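PDB 6Q78: GH26C from Muricauda sp. MAR_2010_75, which probably hydrolyses internal beta-1,4-mannosidic linkages in mannans, acting as an endo-beta-mannanase. Local coordinates for residues Tyr71-Leu76 and Val328-Leu333; Phe222-Glu227 and Gln247-Thr252; Leu266-Pro271 and Val291-Met296. All coordinates share one frame; numbering follows the deposited sequence.

Contact 1: residues Tyr71-Leu76 and Val328-Leu333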
loop_
_atom_site.group_PDB
_atom_site.type_symbol
_atom_site.label_atom_id
_atom_site.label_comp_id
_atom_site.label_asym_id
_atom_site.label_seq_id
_atom_site.Cartn_x
_atom_site.Cartn_y
_atom_site.Cartn_z
ATOM N N TYR A 71 13.699 -7.068 6.094
ATOM C CA TYR A 71 13.950 -7.963 7.218
ATOM C C TYR A 71 13.042 -7.618 8.386
ATOM O O TYR A 71 12.416 -8.496 8.988
ATOM C CB TYR A 71 15.420 -7.894 7.651
ATOM C CG TYR A 71 15.663 -8.780 8.858
ATOM C CD1 TYR A 71 15.918 -10.148 8.698
ATOM C CD2 TYR A 71 15.634 -8.267 10.164
ATOM C CE1 TYR A 71 16.123 -10.977 9.791
ATOM C CE2 TYR A 71 15.839 -9.099 11.264
ATOM C CZ TYR A 71 16.091 -10.453 11.063
ATOM O OH TYR A 71 16.298 -11.299 12.140
ATOM N N ASN A 72 12.972 -6.339 8.740
ATOM C CA ASN A 72 12.268 -5.980 9.970
ATOM C C ASN A 72 10.760 -6.152 9.834
ATOM O O ASN A 72 10.097 -6.465 10.828
ATOM C CB ASN A 72 12.626 -4.546 10.396
ATOM C CG ASN A 72 13.951 -4.488 11.103
ATOM O OD1 ASN A 72 14.142 -5.200 12.077
ATOM N ND2 ASN A 72 14.884 -3.678 10.608
ATOM N N LEU A 73 10.195 -5.922 8.639
ATOM C CA LEU A 73 8.770 -6.199 8.451
ATOM C C LEU A 73 8.490 -7.681 8.581
ATOM O O LEU A 73 7.487 -8.087 9.183
ATOM C CB LEU A 73 8.298 -5.735 7.073
ATOM C CG LEU A 73 8.058 -4.238 6.939
ATOM C CD1 LEU A 73 7.825 -3.854 5.498
ATOM C CD2 LEU A 73 6.835 -3.814 7.785
ATOM N N LYS A 74 9.340 -8.501 7.969
ATOM C CA LYS A 74 9.147 -9.943 8.036
ATOM C C LYS A 74 9.254 -10.429 9.476
ATOM O O LYS A 74 8.447 -11.255 9.923
ATOM C CB LYS A 74 10.178 -10.620 7.135
ATOM C CG LYS A 74 10.102 -12.140 7.050
ATOM C CD LYS A 74 8.837 -12.619 6.366
ATOM C CE LYS A 74 8.985 -14.109 6.087
ATOM N NZ LYS A 74 7.673 -14.673 5.676
ATOM N N LEU A 75 10.222 -9.883 10.230
ATOM C CA LEU A 75 10.430 -10.288 11.617
ATOM C C LEU A 75 9.243 -9.884 12.484
ATOM O O LEU A 75 8.698 -10.705 13.235
ATOM C CB LEU A 75 11.726 -9.668 12.157
ATOM C CG LEU A 75 11.983 -9.977 13.630
ATOM C CD1 LEU A 75 12.135 -11.465 13.822
ATOM C CD2 LEU A 75 13.225 -9.237 14.106
ATOM N N LEU A 76 8.811 -8.624 12.381
ATOM C CA LEU A 76 7.743 -8.199 13.284
ATOM C C LEU A 76 6.414 -8.869 12.930
ATOM O O LEU A 76 5.590 -9.118 13.829
ATOM C CB LEU A 76 7.640 -6.682 13.361
ATOM C CG LEU A 76 7.002 -5.969 12.200
ATOM C CD1 LEU A 76 5.468 -5.963 12.328
ATOM C CD2 LEU A 76 7.512 -4.513 12.201
ATOM N N VAL A 328 8.666 -16.861 1.485
ATOM C CA VAL A 328 9.526 -15.882 2.154
ATOM C C VAL A 328 9.222 -14.469 1.667
ATOM O O VAL A 328 10.117 -13.735 1.240
ATOM C CB VAL A 328 11.027 -16.241 2.058
ATOM C CG1 VAL A 328 11.804 -15.482 3.094
ATOM C CG2 VAL A 328 11.217 -17.752 2.234
ATOM N N LYS A 329 7.947 -14.099 1.719
ATOM C CA LYS A 329 7.445 -12.762 1.417
ATOM C C LYS A 329 6.901 -12.144 2.699
ATOM O O LYS A 329 6.796 -12.802 3.736
ATOM C CB LYS A 329 6.323 -12.804 0.371
ATOM C CG LYS A 329 6.682 -13.523 -0.948
ATOM C CD LYS A 329 7.944 -12.946 -1.535
ATOM C CE LYS A 329 8.223 -13.557 -2.906
ATOM N NZ LYS A 329 9.578 -13.154 -3.374
ATOM N N ILE A 330 6.539 -10.861 2.615
ATOM C CA ILE A 330 5.832 -10.182 3.701
ATOM C C ILE A 330 4.357 -10.122 3.312
ATOM O O ILE A 330 4.018 -9.645 2.214
ATOM C CB ILE A 330 6.373 -8.754 3.864
ATOM C CG1 ILE A 330 7.848 -8.804 4.305
ATOM C CG2 ILE A 330 5.558 -7.951 4.894
ATOM C CD1 ILE A 330 8.608 -7.557 3.823
ATOM N N ALA A 331 3.471 -10.586 4.205
ATOM C CA ALA A 331 2.043 -10.461 3.920
ATOM C C ALA A 331 1.482 -9.153 4.487
ATOM O O ALA A 331 2.031 -8.573 5.438
ATOM C CB ALA A 331 1.271 -11.658 4.486
ATOM N N SER A 332 0.368 -8.687 3.895
ATOM C CA SER A 332 -0.222 -7.429 4.362
ATOM C C SER A 332 -1.668 -7.319 3.932
ATOM O O SER A 332 -2.044 -7.798 2.860
ATOM C CB SER A 332 0.547 -6.194 3.831
ATOM O OG SER A 332 -0.201 -4.979 3.987
ATOM N N LEU A 333 -2.493 -6.703 4.790
ATOM C CA LEU A 333 -3.796 -6.188 4.359
ATOM C C LEU A 333 -3.523 -4.741 3.961
ATOM O O LEU A 333 -3.512 -3.817 4.786
ATOM C CB LEU A 333 -4.822 -6.310 5.490
ATOM C CG LEU A 333 -6.237 -5.777 5.179
ATOM C CD1 LEU A 333 -6.872 -6.577 4.012
ATOM C CD2 LEU A 333 -7.109 -5.920 6.468
#
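Leu73 and Ile330 meet at about a right angle, the CD1 end of the isoleucine pressing on the root of the leucine: Ile330 CD1 lies 3.7 Å from Leu73 CB, with Leu73 CD1 a little farther off. The CG1 branch of Ile330 is turned to the side of its own backbone N (chi1 -65°), which lays it along helix 64-76, with Ile330 CG1 4.0 Å from Lys74 N. Lys74 carries the polar half of the contact. Its chain leaves the helix with CG opposite the backbone N, bends once at chi2 (67°) and then runs extended, so that CD and CE pass alongside the carbonyl of Lys329. Lys74 NZ donates to Lys329 O over 2.8 Å, arriving at a C=O...N angle of 154° and tilted modestly from the carbonyl plane. A weak bond to Ala324 O, in the last turn or so of helix 306-327, gives the ammonium a second carbonyl; that helix ends in a Schellman motif at Val328. The amine thus grips the short turn between that helix and strand 330-336, while the leucine-isoleucine pair packs helix 64-76 against the strand's start, at the N-terminal end of a TIM barrel.

Contact 2: residues Phe222-Glu227 and Gln247-Thr252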
loop_
_atom_site.group_PDB
_atom_site.type_symbol
_atom_site.label_atom_id
_atom_site.label_comp_id
_atom_site.label_asym_id
_atom_site.label_seq_id
_atom_site.Cartn_x
_atom_site.Cartn_y
_atom_site.Cartn_z
ATOM N N PHE A 222 6.289 0.030 -3.265
ATOM C CA PHE A 222 5.542 0.435 -4.449
ATOM C C PHE A 222 4.526 -0.666 -4.774
ATOM O O PHE A 222 4.895 -1.854 -4.940
ATOM C CB PHE A 222 6.538 0.638 -5.597
ATOM C CG PHE A 222 5.911 1.035 -6.924
ATOM C CD1 PHE A 222 6.351 0.438 -8.109
ATOM C CD2 PHE A 222 4.982 2.055 -7.008
ATOM C CE1 PHE A 222 5.852 0.848 -9.346
ATOM C CE2 PHE A 222 4.445 2.431 -8.256
ATOM C CZ PHE A 222 4.921 1.836 -9.397
ATOM N N ARG A 223 3.236 -0.279 -4.802
ATOM C CA ARG A 223 2.098 -1.202 -4.945
ATOM C C ARG A 223 1.284 -0.820 -6.171
ATOM O O ARG A 223 0.224 -0.203 -6.031
ATOM C CB ARG A 223 1.232 -1.143 -3.675
ATOM C CG ARG A 223 0.111 -2.173 -3.617
ATOM C CD ARG A 223 -0.539 -2.151 -2.237
ATOM N NE ARG A 223 -1.274 -0.908 -1.990
ATOM C CZ ARG A 223 -2.584 -0.750 -2.196
ATOM N NH1 ARG A 223 -3.346 -1.731 -2.676
ATOM N NH2 ARG A 223 -3.157 0.402 -1.892
ATOM N N PRO A 224 1.745 -1.146 -7.383
ATOM C CA PRO A 224 1.078 -0.668 -8.603
ATOM C C PRO A 224 -0.016 -1.625 -9.065
ATOM O O PRO A 224 -0.035 -2.816 -8.712
ATOM C CB PRO A 224 2.209 -0.694 -9.638
ATOM C CG PRO A 224 3.050 -1.892 -9.184
ATOM C CD PRO A 224 3.033 -1.818 -7.648
ATOM N N PHE A 225 -0.933 -1.073 -9.878
ATOM C CA PHE A 225 -1.939 -1.900 -10.581
ATOM C C PHE A 225 -2.707 -2.776 -9.599
ATOM O O PHE A 225 -2.956 -3.965 -9.819
ATOM C CB PHE A 225 -1.304 -2.685 -11.755
ATOM C CG PHE A 225 -0.511 -1.790 -12.676
ATOM C CD1 PHE A 225 -1.184 -0.816 -13.407
ATOM C CD2 PHE A 225 0.874 -1.880 -12.776
ATOM C CE1 PHE A 225 -0.484 0.061 -14.223
ATOM C CE2 PHE A 225 1.588 -1.021 -13.594
ATOM C CZ PHE A 225 0.893 -0.056 -14.332
ATOM N N HIS A 226 -3.126 -2.138 -8.508
ATOM C CA HIS A 226 -3.807 -2.858 -7.435
ATOM C C HIS A 226 -5.288 -3.111 -7.750
ATOM O O HIS A 226 -5.911 -2.477 -8.617
ATOM C CB HIS A 226 -3.682 -2.063 -6.118
ATOM C CG HIS A 226 -4.375 -0.728 -6.140
ATOM N ND1 HIS A 226 -4.091 0.241 -7.088
ATOM C CD2 HIS A 226 -5.323 -0.193 -5.324
ATOM C CE1 HIS A 226 -4.838 1.301 -6.862
ATOM N NE2 HIS A 226 -5.587 1.076 -5.791
ATOM N N GLU A 227 -5.865 -4.048 -7.010
ATOM C CA GLU A 227 -7.297 -4.341 -7.154
ATOM C C GLU A 227 -7.651 -4.730 -8.574
ATOM O O GLU A 227 -8.777 -4.479 -9.041
ATOM C CB GLU A 227 -8.181 -3.175 -6.653
ATOM C CG GLU A 227 -7.917 -2.887 -5.149
ATOM C CD GLU A 227 -8.632 -1.676 -4.610
ATOM O OE1 GLU A 227 -9.445 -1.064 -5.298
ATOM O OE2 GLU A 227 -8.334 -1.306 -3.439
ATOM N N GLN A 247 2.896 -9.631 -17.929
ATOM C CA GLN A 247 3.916 -8.965 -18.739
ATOM C C GLN A 247 4.105 -7.523 -18.294
ATOM O O GLN A 247 5.231 -7.022 -18.235
ATOM C CB GLN A 247 3.507 -9.003 -20.212
ATOM C CG GLN A 247 4.538 -8.388 -21.140
ATOM C CD GLN A 247 4.072 -8.289 -22.593
ATOM O OE1 GLN A 247 2.970 -8.716 -22.943
ATOM N NE2 GLN A 247 4.935 -7.750 -23.446
ATOM N N LEU A 248 3.005 -6.823 -18.012
ATOM C CA LEU A 248 3.109 -5.450 -17.527
ATOM C C LEU A 248 3.875 -5.391 -16.207
ATOM O O LEU A 248 4.798 -4.574 -16.046
ATOM C CB LEU A 248 1.706 -4.872 -17.337
ATOM C CG LEU A 248 1.662 -3.519 -16.622
ATOM C CD1 LEU A 248 2.416 -2.413 -17.389
ATOM C CD2 LEU A 248 0.209 -3.101 -16.362
ATOM N N TRP A 249 3.552 -6.295 -15.279
ATOM C CA TRP A 249 4.236 -6.296 -13.990
ATOM C C TRP A 249 5.731 -6.562 -14.155
ATOM O O TRP A 249 6.564 -5.879 -13.545
ATOM C CB TRP A 249 3.615 -7.344 -13.071
ATOM C CG TRP A 249 2.953 -6.736 -11.860
ATOM C CD1 TRP A 249 1.677 -6.265 -11.797
ATOM C CD2 TRP A 249 3.530 -6.492 -10.558
ATOM N NE1 TRP A 249 1.409 -5.771 -10.542
ATOM C CE2 TRP A 249 2.528 -5.896 -9.766
ATOM C CE3 TRP A 249 4.786 -6.770 -9.965
ATOM C CZ2 TRP A 249 2.749 -5.553 -8.435
ATOM C CZ3 TRP A 249 4.990 -6.409 -8.685
ATOM C CH2 TRP A 249 3.980 -5.836 -7.924
ATOM N N GLN A 250 6.088 -7.579 -14.953
ATOM C CA GLN A 250 7.499 -7.933 -15.082
ATOM C C GLN A 250 8.270 -6.833 -15.797
ATOM O O GLN A 250 9.402 -6.506 -15.408
ATOM C CB GLN A 250 7.658 -9.282 -15.776
ATOM C CG GLN A 250 7.039 -10.414 -14.955
ATOM C CD GLN A 250 7.181 -11.750 -15.639
ATOM O OE1 GLN A 250 7.480 -11.825 -16.832
ATOM N NE2 GLN A 250 6.941 -12.828 -14.887
ATOM N N PHE A 251 7.685 -6.260 -16.853
ATOM C CA PHE A 251 8.334 -5.139 -17.512
ATOM C C PHE A 251 8.559 -4.002 -16.529
ATOM O O PHE A 251 9.651 -3.400 -16.497
ATOM C CB PHE A 251 7.510 -4.617 -18.687
ATOM C CG PHE A 251 8.078 -3.373 -19.247
ATOM C CD1 PHE A 251 9.128 -3.439 -20.153
ATOM C CD2 PHE A 251 7.602 -2.138 -18.838
ATOM C CE1 PHE A 251 9.701 -2.279 -20.627
ATOM C CE2 PHE A 251 8.176 -0.976 -19.304
ATOM C CZ PHE A 251 9.220 -1.042 -20.195
ATOM N N THR A 252 7.557 -3.712 -15.697
ATOM C CA THR A 252 7.640 -2.559 -14.804
ATOM C C THR A 252 8.721 -2.758 -13.755
ATOM O O THR A 252 9.525 -1.848 -13.492
ATOM C CB THR A 252 6.278 -2.344 -14.143
ATOM O OG1 THR A 252 5.325 -2.053 -15.171
ATOM C CG2 THR A 252 6.304 -1.178 -13.193
#
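Strand 220-223 runs on into an irregular turn, with Phe225 at positive phi, and this turn faces helix 242-259 across a gap that side chains fill: the closest CA pair, Phe225 and Trp249, is 8.3 Å apart. The two elements are consecutive parts of the TIM barrel, a strand of the inner wall and the helix that packs outside it. Phe225 and Leu248 approach from opposite directions. Leu248 CG stands anti to the backbone N (chi1 171°), and its CD2 methyl sits 3.6 Å from the centroid of the Phe225 ring, only 7° off the normal, a CH-pi contact square over the face. Pro224 crosses Trp249 at about a right angle, with Pro224 CG 3.7 Å from Trp249 CZ2. The same proline also sets CD above the centre of the Phe222 ring, so that it touches both rings. Thr252 CG2 reaches the edge of Phe222. Arg223 and His226 point away from the helix; His226 NE2 and Glu227 OE2 are hydrogen-bonded to a Tris molecule, probably from the crystallisation liquor, consistent with a pocket at this end of the barrel. One helix carbonyl is gripped twice: Leu248 O accepts from Thr252 N and, from the opposite face of its plane, from Thr252 OG1 at 2.7 Å.

Contact 3: residues Leu266-Pro271 and Val291-Met296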
loop_
_atom_site.group_PDB
_atom_site.type_symbol
_atom_site.label_atom_id
_atom_site.label_comp_id
_atom_site.label_asym_id
_atom_site.label_seq_id
_atom_site.Cartn_x
_atom_site.Cartn_y
_atom_site.Cartn_z
ATOM N N LEU A 266 10.723 -1.667 -2.535
ATOM C CA LEU A 266 10.153 -3.007 -2.418
ATOM C C LEU A 266 8.866 -2.998 -3.237
ATOM O O LEU A 266 8.254 -1.943 -3.449
ATOM C CB LEU A 266 9.794 -3.295 -0.960
ATOM C CG LEU A 266 10.929 -3.278 0.077
ATOM C CD1 LEU A 266 10.392 -3.682 1.459
ATOM C CD2 LEU A 266 12.023 -4.289 -0.327
ATOM N N PHE A 267 8.468 -4.171 -3.736
ATOM C CA PHE A 267 7.328 -4.289 -4.646
ATOM C C PHE A 267 6.201 -5.092 -4.013
ATOM O O PHE A 267 6.424 -6.217 -3.540
ATOM C CB PHE A 267 7.772 -4.964 -5.958
ATOM C CG PHE A 267 8.798 -4.170 -6.699
ATOM C CD1 PHE A 267 8.412 -3.172 -7.589
ATOM C CD2 PHE A 267 10.145 -4.374 -6.470
ATOM C CE1 PHE A 267 9.367 -2.383 -8.258
ATOM C CE2 PHE A 267 11.101 -3.611 -7.135
ATOM C CZ PHE A 267 10.693 -2.624 -8.030
ATOM N N ALA A 268 4.989 -4.525 -4.033
ATOM C CA ALA A 268 3.816 -5.114 -3.388
ATOM C C ALA A 268 2.734 -5.421 -4.417
ATOM O O ALA A 268 2.341 -4.552 -5.189
ATOM C CB ALA A 268 3.257 -4.127 -2.342
ATOM N N PHE A 269 2.227 -6.653 -4.373
ATOM C CA PHE A 269 1.179 -7.175 -5.240
ATOM C C PHE A 269 -0.097 -7.247 -4.414
ATOM O O PHE A 269 -0.100 -7.871 -3.344
ATOM C CB PHE A 269 1.602 -8.608 -5.627
ATOM C CG PHE A 269 0.562 -9.423 -6.376
ATOM C CD1 PHE A 269 0.383 -9.246 -7.754
ATOM C CD2 PHE A 269 -0.149 -10.432 -5.729
ATOM C CE1 PHE A 269 -0.537 -10.040 -8.466
ATOM C CE2 PHE A 269 -1.072 -11.224 -6.441
ATOM C CZ PHE A 269 -1.271 -11.017 -7.801
ATOM N N SER A 270 -1.196 -6.682 -4.903
ATOM C CA SER A 270 -2.419 -6.690 -4.090
ATOM C C SER A 270 -3.692 -6.679 -4.910
ATOM O O SER A 270 -4.119 -5.626 -5.415
ATOM C CB SER A 270 -2.430 -5.570 -3.056
ATOM O OG SER A 270 -2.477 -4.337 -3.733
ATOM N N PRO A 271 -4.367 -7.824 -5.013
ATOM C CA PRO A 271 -5.754 -7.839 -5.508
ATOM C C PRO A 271 -6.661 -7.215 -4.458
ATOM O O PRO A 271 -6.218 -6.866 -3.347
ATOM C CB PRO A 271 -6.076 -9.334 -5.628
ATOM C CG PRO A 271 -5.176 -9.983 -4.543
ATOM C CD PRO A 271 -3.882 -9.149 -4.583
ATOM N N VAL A 291 7.959 -9.970 -6.720
ATOM C CA VAL A 291 7.078 -9.496 -5.654
ATOM C C VAL A 291 7.805 -9.673 -4.326
ATOM O O VAL A 291 8.342 -10.756 -4.061
ATOM C CB VAL A 291 5.754 -10.278 -5.637
ATOM C CG1 VAL A 291 4.959 -9.903 -4.396
ATOM C CG2 VAL A 291 4.945 -10.005 -6.906
ATOM N N ASP A 292 7.785 -8.620 -3.491
ATOM C CA ASP A 292 8.312 -8.681 -2.119
ATOM C C ASP A 292 7.211 -8.815 -1.073
ATOM O O ASP A 292 7.386 -9.503 -0.055
ATOM C CB ASP A 292 9.060 -7.394 -1.795
ATOM C CG ASP A 292 10.366 -7.248 -2.575
ATOM O OD1 ASP A 292 11.233 -8.178 -2.474
ATOM O OD2 ASP A 292 10.528 -6.208 -3.266
ATOM N N ILE A 293 6.103 -8.099 -1.285
ATOM C CA ILE A 293 4.985 -8.051 -0.348
ATOM C C ILE A 293 3.759 -8.627 -1.043
ATOM O O ILE A 293 3.388 -8.170 -2.129
ATOM C CB ILE A 293 4.731 -6.624 0.158
ATOM C CG1 ILE A 293 5.909 -6.213 1.062
ATOM C CG2 ILE A 293 3.360 -6.578 0.893
ATOM C CD1 ILE A 293 6.303 -4.742 1.021
ATOM N N MET A 294 3.163 -9.633 -0.431
ATOM C CA MET A 294 1.903 -10.212 -0.893
ATOM C C MET A 294 0.805 -9.551 -0.087
ATOM O O MET A 294 0.700 -9.760 1.131
ATOM C CB MET A 294 1.886 -11.725 -0.665
ATOM C CG MET A 294 2.697 -12.461 -1.685
ATOM S SD MET A 294 2.820 -14.199 -1.271
ATOM C CE MET A 294 3.033 -14.832 -2.951
ATOM N N GLY A 295 -0.011 -8.746 -0.759
ATOM C CA GLY A 295 -1.076 -8.025 -0.101
ATOM C C GLY A 295 -2.458 -8.384 -0.635
ATOM O O GLY A 295 -2.632 -9.191 -1.557
ATOM N N MET A 296 -3.454 -7.800 0.017
ATOM C CA MET A 296 -4.814 -7.753 -0.511
ATOM C C MET A 296 -5.491 -6.534 0.096
ATOM O O MET A 296 -5.122 -6.082 1.189
ATOM C CB MET A 296 -5.636 -9.009 -0.179
ATOM C CG MET A 296 -5.896 -9.120 1.328
ATOM S SD MET A 296 -6.970 -10.518 1.734
ATOM C CE MET A 296 -8.484 -10.086 0.807
#
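Phe267 and Asp292 are joined by bonds running both ways. Phe267 N donates to Asp292 OD2 at 2.9 Å, the oxygen accepting with its anti lone pair, while Phe267 O takes bonds from Asp292 N, in the carbonyl plane, and from Ile293 N, tilted 23° out of it. Asp292 CG lies beside its own backbone N (chi1 -69°), which swings the carboxylate back to the strand; its other oxygen, OD1, accepts a hydrogen bond from Val58 N. Farther along, Phe269 N donates to Ile293 O and Gly295 N to Phe269 O, the latter at 2.7 Å, both nearly in line with the C=O bond. Ser270 OG is hydrogen-bonded to Arg223 NH1. This is parallel pairing of neighbouring strands in a beta-alpha-beta unit of the TIM barrel. CA-H...O contacts supplement it, among them Ala268 CA to Ile293 O at 3.3 Å and Met296 CA to Pro271 O at 3.3 Å. Among apolar contacts, Ala268 CB abuts Ile293 CB at 3.8 Å on the face shared with Arg223. On the other face Met294 meets helix 306-327, and Phe269 CB rests against both methyls of Val291, 3.8 Å from CG1 and from CG2. Ser270 CB lies 3.7 Å from Gly295 C.

Overall arrangement
All three contacts belong to one TIM barrel and share its parallel sheet, in which strands 220-223, 265-269, 293-298 and 330-336 lie side by side in chain order. Contact 3 sits between the others: its centre is about 9 Å from that of contact 2 and about 11 Å from that of contact 1, and backbone bonds link it to both. Contacts 1 and 2 do not touch; their centres are about 20 Å apart. Contact 2 closes before contact 3 opens, and both are nested within the long span of chain closed by contact 1. Contact 1 thus ties an early helix to a late strand, whereas contacts 2 and 3 tie neighbouring elements of the barrel wall.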